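Local coordinates for racemase, putative (Roseobacter denitrificans, PDB 3TCS), which probably acts as a magnesium-dependent enzyme of the mandelate racemase and muconate lactonizing enzyme family, and binds a magnesium ion together with D-alanine, at residues Glu152-Leu157 with Phe166-Gly171; Phe227-Glu232 with Gly329-Phe334. All blocks are in the same frame, centred on the assembly; numbering follows the deposited sequence.

In the fold
Contact 1 lies between the wall of the TIM barrel and its outer helix layer, contact 2 at the barrel interior, between two strands and the residues that lead into them. Both involve the same curled sheet, yet their chemistry differs: 152-157 and 166-171 meet through buried leucine, phenylalanine and valine, whereas 227-232 and 329-334 are joined through bridging waters, beside a magnesium ion bound by Glu231 and a D-alanine in the pocket, with an end that opens toward solvent at Lys330. Lys167 joins the two. It leaves the strand of contact 1 on the interior side, and its NZ forms salt bridges with Glu231 OE1, at 2.8 Å, and with Glu333 OE2, one glutamate from each segment of contact 2.

Contact 1: residues Glu152-Leu157 with Phe166-Gly171; sequences ERLKRL and FKVRAG. With DAL (D-alanine), chain L.
Apolar side chains pack a helix against a barrel strand here, within the beta-alpha-beta unit of the TIM barrel made by strand 132-139, helix 147-161 and strand 165-169. Leu154 carries the helix side. Its CB lies 4.0 Å from Phe166 CD1, while its CD1 reaches Val168 CG1 at 3.7 Å, the two side chains meeting at a slant. CB meets the ring whatever the rotamer; with CG anti to the carbonyl carbon (chi1 -67°), CD1 is carried on toward the valine. Branched and aromatic residues suit this buried layer: Val168 is compact and favours a strand, and the flat ring of Phe166 reaches out from the strand to the helix at Leu154. Helix 184-196 completes the packing, with Met192 touching both Leu154 and Val168.

Lys167, between the two apolar residues, turns to the barrel interior, where long cationic side chains can reach the D-alanine pocket. Its chain bends at chi3 (80°) and brings NZ within 2.8 Å of the D-alanine N. Arg169 approaches the same ligand, the CA of D-alanine lying at the edge of the guanidinium and in its plane. Ser140 O accepts a hydrogen bond from Arg169 NE, which helps to fix the turn of that group. Back at the helix, the Phe166 ring also borders a backbone oxygen, its CE1 lying 3.5 Å from Leu154 O in an oblique approach.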
# COMPACT_ATOMS: atom_id res chain seq x y z
N GLU B 152 -18.37 22.00 25.11
CA GLU B 152 -19.18 21.58 26.24
C GLU B 152 -18.86 20.17 26.71
O GLU B 152 -18.64 19.93 27.90
CB GLU B 152 -20.67 21.70 25.88
CG GLU B 152 -21.63 21.33 27.00
CD GLU B 152 -23.08 21.70 26.69
OE1 GLU B 152 -23.58 21.33 25.60
OE2 GLU B 152 -23.72 22.37 27.53
N ARG B 153 -18.81 19.22 25.78
CA ARG B 153 -18.51 17.85 26.18
C ARG B 153 -17.07 17.68 26.66
O ARG B 153 -16.79 16.89 27.56
CB ARG B 153 -18.82 16.86 25.05
CG ARG B 153 -17.91 16.93 23.83
CD ARG B 153 -18.11 15.69 22.95
NE ARG B 153 -17.23 15.67 21.79
CZ ARG B 153 -17.11 14.65 20.94
NH1 ARG B 153 -17.83 13.54 21.13
NH2 ARG B 153 -16.28 14.73 19.91
N LEU B 154 -16.14 18.43 26.07
CA LEU B 154 -14.74 18.32 26.48
C LEU B 154 -14.51 18.98 27.83
O LEU B 154 -13.69 18.52 28.63
CB LEU B 154 -13.84 18.93 25.41
CG LEU B 154 -13.84 18.16 24.08
CD1 LEU B 154 -12.83 18.78 23.11
CD2 LEU B 154 -13.48 16.70 24.35
N LYS B 155 -15.23 20.07 28.10
CA LYS B 155 -15.11 20.76 29.37
C LYS B 155 -15.60 19.84 30.49
O LYS B 155 -15.02 19.80 31.57
CB LYS B 155 -15.94 22.05 29.36
CG LYS B 155 -15.70 22.95 30.56
CD LYS B 155 -16.50 24.25 30.45
CE LYS B 155 -16.13 25.21 31.57
NZ LYS B 155 -16.81 26.52 31.42
N ARG B 156 -16.66 19.08 30.22
CA ARG B 156 -17.17 18.17 31.23
C ARG B 156 -16.17 17.05 31.50
O ARG B 156 -16.01 16.62 32.64
CB ARG B 156 -18.53 17.61 30.79
CG ARG B 156 -19.58 18.72 30.77
CD ARG B 156 -20.98 18.25 30.41
NE ARG B 156 -21.91 19.37 30.46
CZ ARG B 156 -23.18 19.32 30.08
NH1 ARG B 156 -23.69 18.19 29.62
NH2 ARG B 156 -23.94 20.40 30.18
N LEU B 157 -15.48 16.60 30.46
CA LEU B 157 -14.49 15.54 30.62
C LEU B 157 -13.27 16.09 31.36
O LEU B 157 -12.61 15.37 32.11
CB LEU B 157 -14.06 15.00 29.25
CG LEU B 157 -15.13 14.15 28.56
CD1 LEU B 157 -14.82 14.02 27.07
CD2 LEU B 157 -15.20 12.79 29.23
N PHE B 166 -6.39 18.51 25.01
CA PHE B 166 -7.54 18.20 24.16
C PHE B 166 -7.26 18.44 22.68
O PHE B 166 -6.62 19.43 22.33
CB PHE B 166 -8.72 19.09 24.57
CG PHE B 166 -9.05 19.02 26.02
CD1 PHE B 166 -10.05 18.17 26.48
CD2 PHE B 166 -8.31 19.75 26.95
CE1 PHE B 166 -10.30 18.03 27.85
CE2 PHE B 166 -8.55 19.62 28.32
CZ PHE B 166 -9.55 18.76 28.77
N LYS B 167 -7.74 17.54 21.83
CA LYS B 167 -7.57 17.70 20.39
C LYS B 167 -8.92 17.72 19.68
O LYS B 167 -9.78 16.88 19.93
CB LYS B 167 -6.70 16.58 19.80
CG LYS B 167 -6.33 16.84 18.33
CD LYS B 167 -5.23 15.91 17.82
CE LYS B 167 -5.75 14.52 17.44
NZ LYS B 167 -4.62 13.63 16.99
N VAL B 168 -9.10 18.69 18.78
CA VAL B 168 -10.34 18.81 18.02
C VAL B 168 -9.98 18.80 16.54
O VAL B 168 -8.81 18.65 16.18
CB VAL B 168 -11.11 20.10 18.38
CG1 VAL B 168 -11.51 20.07 19.85
CG2 VAL B 168 -10.26 21.33 18.08
N ARG B 169 -10.99 18.95 15.68
CA ARG B 169 -10.77 18.91 14.23
C ARG B 169 -10.92 20.24 13.51
O ARG B 169 -11.77 21.06 13.87
CB ARG B 169 -11.74 17.91 13.59
CG ARG B 169 -11.74 16.54 14.24
CD ARG B 169 -10.49 15.75 13.90
NE ARG B 169 -10.14 14.80 14.96
CZ ARG B 169 -9.17 13.90 14.88
NH1 ARG B 169 -8.45 13.80 13.77
NH2 ARG B 169 -8.90 13.12 15.91
N ALA B 170 -10.09 20.43 12.49
CA ALA B 170 -10.10 21.63 11.66
C ALA B 170 -10.43 21.19 10.24
O ALA B 170 -10.18 20.04 9.87
CB ALA B 170 -8.74 22.32 11.70
N GLY B 171 -10.98 22.11 9.45
CA GLY B 171 -11.32 21.81 8.07
C GLY B 171 -12.20 20.60 7.87
O GLY B 171 -12.89 20.15 8.79
N DAL L . -5.01 11.59 15.09
CA DAL L . -6.44 11.59 14.73
CB DAL L . -7.20 10.56 15.57
C DAL L . -6.60 11.25 13.29
O DAL L . -6.10 11.94 12.46

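Contact 2: residues Phe227-Glu232 with Gly329-Phe334; sequences FCHFEE and GKYLEF. With MG (magnesium ion), chain J; DAL (D-alanine), chain L.
Cys228 SG lies against the phenol end of Tyr331, 3.7 Å from its OH, where a small, polarisable thiol can border a hydroxyl. Beside this pair two waters span the segments. One donates to Cys228 O and accepts from Lys330 NZ at 2.9 Å, a link made possible by the extended lysine chain. The other, lying in the plane of the His229 ring, joins ND1 to Tyr331 OH at 2.7 Å from the hydroxyl.

The other ring nitrogen of His229 holds Glu231: NE2 donates to OE1 over 2.9 Å in an almost straight bond (172°), meeting the anti side of the carboxylate. This should hold the carboxylate in orientation while OE2 binds the magnesium ion at 2.0 Å. Asp205 and Glu257 are the other protein ligands, and D-alanine chelates the metal through N and O.

Glu333 faces the same ligand, CG anti to its backbone N (chi1 171°) and the chain extended inward. Its OE2 takes a salt bridge from Lys167 and a hydrogen bond from Ser139, and Cys308 N donates to OE1. Were Glu333 replaced by alanine, Lys167 would probably lose one of its carboxylate partners and the Ser139 hydroxyl its acceptor.

Strand 229-231 runs between strands 201-205 and 252-255; across the barrel, strand 332-335 pairs with 132-139, and Leu332 packs outward on helix 314-322.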
# COMPACT_ATOMS: atom_id res chain seq x y z
N PHE B 227 -2.49 27.37 20.87
CA PHE B 227 -2.51 25.93 20.58
C PHE B 227 -1.05 25.50 20.45
O PHE B 227 -0.20 26.29 20.05
CB PHE B 227 -3.25 25.63 19.27
CG PHE B 227 -4.74 25.49 19.42
CD1 PHE B 227 -5.51 26.55 19.90
CD2 PHE B 227 -5.37 24.30 19.06
CE1 PHE B 227 -6.90 26.42 20.01
CE2 PHE B 227 -6.76 24.17 19.17
CZ PHE B 227 -7.52 25.23 19.65
N CYS B 228 -0.75 24.24 20.76
CA CYS B 228 0.64 23.78 20.69
C CYS B 228 0.87 22.61 19.75
O CYS B 228 1.98 22.09 19.68
CB CYS B 228 1.10 23.37 22.09
SG CYS B 228 0.17 21.95 22.75
N HIS B 229 -0.15 22.23 18.99
CA HIS B 229 -0.03 21.06 18.13
C HIS B 229 -0.95 21.19 16.91
O HIS B 229 -2.17 21.29 17.05
CB HIS B 229 -0.39 19.86 19.02
CG HIS B 229 -0.42 18.53 18.33
ND1 HIS B 229 0.38 17.48 18.74
CD2 HIS B 229 -1.24 18.03 17.38
CE1 HIS B 229 0.03 16.39 18.09
NE2 HIS B 229 -0.95 16.69 17.25
N PHE B 230 -0.36 21.23 15.71
CA PHE B 230 -1.10 21.37 14.45
C PHE B 230 -0.84 20.10 13.63
O PHE B 230 0.21 19.97 12.98
CB PHE B 230 -0.62 22.62 13.71
CG PHE B 230 -1.46 23.00 12.51
CD1 PHE B 230 -2.67 22.36 12.24
CD2 PHE B 230 -1.05 24.02 11.67
CE1 PHE B 230 -3.45 22.74 11.15
CE2 PHE B 230 -1.82 24.41 10.57
CZ PHE B 230 -3.02 23.77 10.31
N GLU B 231 -1.80 19.19 13.65
CA GLU B 231 -1.64 17.91 12.97
C GLU B 231 -2.15 17.78 11.54
O GLU B 231 -3.25 18.24 11.21
CB GLU B 231 -2.30 16.82 13.83
CG GLU B 231 -1.98 15.39 13.40
CD GLU B 231 -2.42 14.38 14.45
OE1 GLU B 231 -2.42 14.73 15.64
OE2 GLU B 231 -2.73 13.22 14.08
N GLU B 232 -1.32 17.14 10.72
CA GLU B 232 -1.62 16.87 9.31
C GLU B 232 -2.30 18.03 8.60
O GLU B 232 -3.43 17.92 8.11
CB GLU B 232 -2.49 15.61 9.23
CG GLU B 232 -2.43 14.89 7.90
CD GLU B 232 -3.18 13.57 7.94
OE1 GLU B 232 -2.87 12.74 8.81
OE2 GLU B 232 -4.09 13.36 7.10
N GLY B 329 6.62 11.66 23.22
CA GLY B 329 6.00 12.96 23.14
C GLY B 329 5.34 13.29 24.47
O GLY B 329 5.56 12.59 25.46
N LYS B 330 4.49 14.31 24.48
CA LYS B 330 3.85 14.77 25.71
C LYS B 330 2.67 13.97 26.24
O LYS B 330 2.35 14.05 27.42
CB LYS B 330 3.38 16.22 25.54
CG LYS B 330 4.43 17.19 25.03
CD LYS B 330 3.78 18.51 24.65
CE LYS B 330 4.75 19.44 23.95
NZ LYS B 330 4.10 20.74 23.57
N TYR B 331 2.01 13.19 25.38
CA TYR B 331 0.83 12.47 25.82
C TYR B 331 0.32 11.41 24.87
O TYR B 331 0.69 11.36 23.70
CB TYR B 331 -0.30 13.49 26.08
CG TYR B 331 -0.18 14.77 25.25
CD1 TYR B 331 -0.37 16.02 25.84
CD2 TYR B 331 0.19 14.72 23.91
CE1 TYR B 331 -0.19 17.20 25.10
CE2 TYR B 331 0.37 15.90 23.16
CZ TYR B 331 0.18 17.13 23.77
OH TYR B 331 0.40 18.29 23.06
N LEU B 332 -0.55 10.56 25.41
CA LEU B 332 -1.18 9.46 24.69
C LEU B 332 -2.49 9.95 24.07
O LEU B 332 -3.31 10.56 24.75
CB LEU B 332 -1.53 8.34 25.68
CG LEU B 332 -2.40 7.19 25.17
CD1 LEU B 332 -1.50 6.13 24.55
CD2 LEU B 332 -3.21 6.59 26.32
N GLU B 333 -2.70 9.69 22.78
CA GLU B 333 -3.95 10.10 22.16
C GLU B 333 -5.03 9.22 22.79
O GLU B 333 -4.89 8.00 22.87
CB GLU B 333 -3.93 9.88 20.65
CG GLU B 333 -5.31 10.09 20.02
CD GLU B 333 -5.27 10.25 18.52
OE1 GLU B 333 -4.41 9.65 17.84
OE2 GLU B 333 -6.14 10.98 18.01
N PHE B 334 -6.11 9.84 23.27
CA PHE B 334 -7.16 9.06 23.91
C PHE B 334 -8.53 9.45 23.39
O PHE B 334 -9.05 10.51 23.72
CB PHE B 334 -7.10 9.27 25.43
CG PHE B 334 -7.91 8.27 26.21
CD1 PHE B 334 -7.40 7.00 26.46
CD2 PHE B 334 -9.18 8.59 26.66
CE1 PHE B 334 -8.15 6.06 27.17
CE2 PHE B 334 -9.94 7.65 27.37
CZ PHE B 334 -9.42 6.39 27.62
MG MG J . -4.37 12.63 13.06
N DAL L . -5.01 11.59 15.09
CA DAL L . -6.44 11.59 14.73
CB DAL L . -7.20 10.56 15.57
C DAL L . -6.60 11.25 13.29
O DAL L . -6.10 11.94 12.46
O HOH W 1 3.50 20.23 20.83
O HOH W 2 2.07 17.77 21.06
O HOH W 3 -2.44 11.16 16.08
O HOH W 4 -4.27 13.42 11.12